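Local coordinates for protein DNA-binding transcriptional repressor YiaJ (Escherichia coli, PDB 1YSQ) that represses transcription of the yiaKLMNOPQRS operon, which may serve the use of 2,3-diketo-L-gulonate, and is represented by its C-terminal IclR-type domain, at residues His17-Asn22 with Leu41-Glu46. Sequence-based numbering, arbitrary orientation.
Sequences HLEALN and LIYKLE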
loop_
_atom_site.group_PDB
_atom_site.type_symbol
_atom_site.label_atom_id
_atom_site.label_comp_id
_atom_site.label_asym_id
_atom_site.label_seq_id
_atom_site.Cartn_x
_atom_site.Cartn_y
_atom_site.Cartn_z
ATOM N N HIS A 17 4.558 -14.731 5.702
ATOM C CA HIS A 17 5.047 -14.118 4.476
ATOM C C HIS A 17 5.480 -12.673 4.713
ATOM O O HIS A 17 6.508 -12.244 4.196
ATOM C CB HIS A 17 3.968 -14.170 3.389
ATOM C CG HIS A 17 3.559 -15.557 3.022
ATOM N ND1 HIS A 17 4.376 -16.403 2.306
ATOM C CD2 HIS A 17 2.433 -16.259 3.297
ATOM C CE1 HIS A 17 3.763 -17.562 2.136
ATOM N NE2 HIS A 17 2.582 -17.501 2.730
ATOM N N LEU A 18 4.685 -11.928 5.479
ATOM C CA LEU A 18 5.026 -10.546 5.795
ATOM C C LEU A 18 6.280 -10.488 6.672
ATOM O O LEU A 18 7.166 -9.663 6.445
ATOM C CB LEU A 18 3.832 -9.826 6.443
ATOM C CG LEU A 18 2.583 -9.765 5.551
ATOM C CD1 LEU A 18 1.362 -9.362 6.362
ATOM C CD2 LEU A 18 2.789 -8.816 4.383
ATOM N N GLU A 19 6.369 -11.381 7.662
ATOM C CA GLU A 19 7.585 -11.465 8.486
ATOM C C GLU A 19 8.831 -11.768 7.653
ATOM O O GLU A 19 9.886 -11.157 7.832
ATOM C CB GLU A 19 7.426 -12.550 9.557
ATOM C CG GLU A 19 6.502 -12.153 10.695
ATOM C CD GLU A 19 6.439 -13.224 11.775
ATOM O OE1 GLU A 19 7.365 -14.064 11.841
ATOM O OE2 GLU A 19 5.475 -13.224 12.545
ATOM N N ALA A 20 8.704 -12.734 6.754
ATOM C CA ALA A 20 9.781 -13.065 5.822
ATOM C C ALA A 20 10.246 -11.841 5.044
ATOM O O ALA A 20 11.447 -11.616 4.890
ATOM C CB ALA A 20 9.331 -14.178 4.857
ATOM N N LEU A 21 9.304 -11.055 4.534
ATOM C CA LEU A 21 9.668 -9.878 3.735
ATOM C C LEU A 21 10.333 -8.806 4.605
ATOM O O LEU A 21 11.273 -8.131 4.171
ATOM C CB LEU A 21 8.440 -9.323 3.014
ATOM C CG LEU A 21 8.588 -8.045 2.176
ATOM C CD1 LEU A 21 9.450 -8.317 0.933
ATOM C CD2 LEU A 21 7.195 -7.539 1.791
ATOM N N ASN A 22 9.830 -8.666 5.834
ATOM C CA ASN A 22 10.410 -7.774 6.839
ATOM C C ASN A 22 11.885 -8.134 7.086
ATOM O O ASN A 22 12.756 -7.261 7.074
ATOM C CB ASN A 22 9.552 -7.859 8.113
ATOM C CG ASN A 22 10.101 -7.048 9.288
ATOM O OD1 ASN A 22 10.272 -7.596 10.373
ATOM N ND2 ASN A 22 10.325 -5.744 9.092
ATOM N N LEU A 41 -5.091 -0.099 8.317
ATOM C CA LEU A 41 -3.847 -0.800 8.623
ATOM C C LEU A 41 -4.110 -1.911 9.624
ATOM O O LEU A 41 -4.229 -1.644 10.819
ATOM C CB LEU A 41 -2.769 0.168 9.138
ATOM C CG LEU A 41 -1.357 -0.419 9.204
ATOM C CD1 LEU A 41 -0.958 -0.986 7.823
ATOM C CD2 LEU A 41 -0.361 0.647 9.635
ATOM N N ILE A 42 -4.208 -3.150 9.142
ATOM C CA ILE A 42 -4.540 -4.263 10.043
ATOM C C ILE A 42 -3.329 -4.972 10.623
ATOM O O ILE A 42 -3.458 -5.752 11.569
ATOM C CB ILE A 42 -5.528 -5.256 9.376
ATOM C CG1 ILE A 42 -4.901 -5.918 8.130
ATOM C CG2 ILE A 42 -6.857 -4.526 9.056
ATOM C CD1 ILE A 42 -5.750 -7.056 7.535
ATOM N N TYR A 43 -2.150 -4.695 10.077
ATOM C CA TYR A 43 -0.954 -5.403 10.485
ATOM C C TYR A 43 0.246 -4.563 10.074
ATOM O O TYR A 43 0.278 -3.991 8.973
ATOM C CB TYR A 43 -0.969 -6.771 9.809
ATOM C CG TYR A 43 0.210 -7.671 10.026
ATOM C CD1 TYR A 43 0.109 -8.779 10.852
ATOM C CD2 TYR A 43 1.408 -7.463 9.340
ATOM C CE1 TYR A 43 1.181 -9.648 11.022
ATOM C CE2 TYR A 43 2.476 -8.322 9.503
ATOM C CZ TYR A 43 2.354 -9.413 10.340
ATOM O OH TYR A 43 3.413 -10.281 10.490
ATOM N N LYS A 44 1.211 -4.450 10.974
ATOM C CA LYS A 44 2.424 -3.675 10.703
ATOM C C LYS A 44 3.645 -4.283 11.403
ATOM O O LYS A 44 3.566 -4.656 12.568
ATOM C CB LYS A 44 2.254 -2.200 11.130
ATOM C CG LYS A 44 3.420 -1.304 10.702
ATOM C CD LYS A 44 3.436 0.033 11.440
ATOM C CE LYS A 44 4.600 0.915 10.932
ATOM N NZ LYS A 44 4.917 2.080 11.877
ATOM N N LEU A 45 4.756 -4.374 10.674
ATOM C CA LEU A 45 6.052 -4.742 11.251
ATOM C C LEU A 45 7.009 -3.576 11.147
ATOM O O LEU A 45 7.231 -3.022 10.069
ATOM C CB LEU A 45 6.661 -5.981 10.551
ATOM C CG LEU A 45 5.767 -7.230 10.587
ATOM C CD1 LEU A 45 6.261 -8.294 9.643
ATOM C CD2 LEU A 45 5.624 -7.796 12.021
ATOM N N GLU A 46 7.594 -3.207 12.281
ATOM C CA GLU A 46 8.617 -2.178 12.314
ATOM C C GLU A 46 9.878 -2.662 11.594
ATOM O O GLU A 46 10.068 -3.868 11.459
ATOM C CB GLU A 46 8.927 -1.813 13.776
ATOM C CG GLU A 46 7.789 -1.089 14.503
ATOM C CD GLU A 46 7.357 0.215 13.820
ATOM O OE1 GLU A 46 8.210 0.913 13.239
ATOM O OE2 GLU A 46 6.155 0.559 13.879
#
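The side-chain amide of Asn22 makes the single hydrogen bond between 17-22 and 41-46, to the backbone carbonyl of Glu46, just past strand 38-45. Asn22 ND2 gives a bent bond to Glu46 O (3.0 Å, N-H...O 146°), reaching the carbonyl from above its plane. ND2 also bonds to Glu27 O, just before strand 28-35. CG of Asn22 lies anti to the backbone N (chi1 176°), which carries the amide across CB of Leu45. With an alanine in place of Asn22, the carbonyls of Glu46 and Glu27 would probably lose their shared donor, and part of Leu45 would be uncovered.

Leu45 wedges its CD1 against the helix backbone, 3.6 Å from Glu19 CA and the same distance from Leu18 O, with Asn22 CB alongside. Next to it, Leu18 CD1 meets the Tyr43 ring obliquely, 3.5 Å from Tyr43 CE2. Tyr43 OH lies 3.6 Å from Glu19 CG. The Glu19 carboxylate is nearly coplanar with the ring, but the two do not bond directly. Thr192 OG1 links them, hydrogen-bonded to both Tyr43 OH and Glu19 OE2. Tyr43 follows Ile42 in a classic beta bulge opposite Phe31.

The axes of 17-22 and 41-45 run 26° apart, where the helix packs on the antiparallel sheet of the GAF-like IclR domain. The buried amide, gripping two carbonyls, probably fixes the chain after the strand against the helix, beside the apolar Leu18-Tyr43-Leu45 packing.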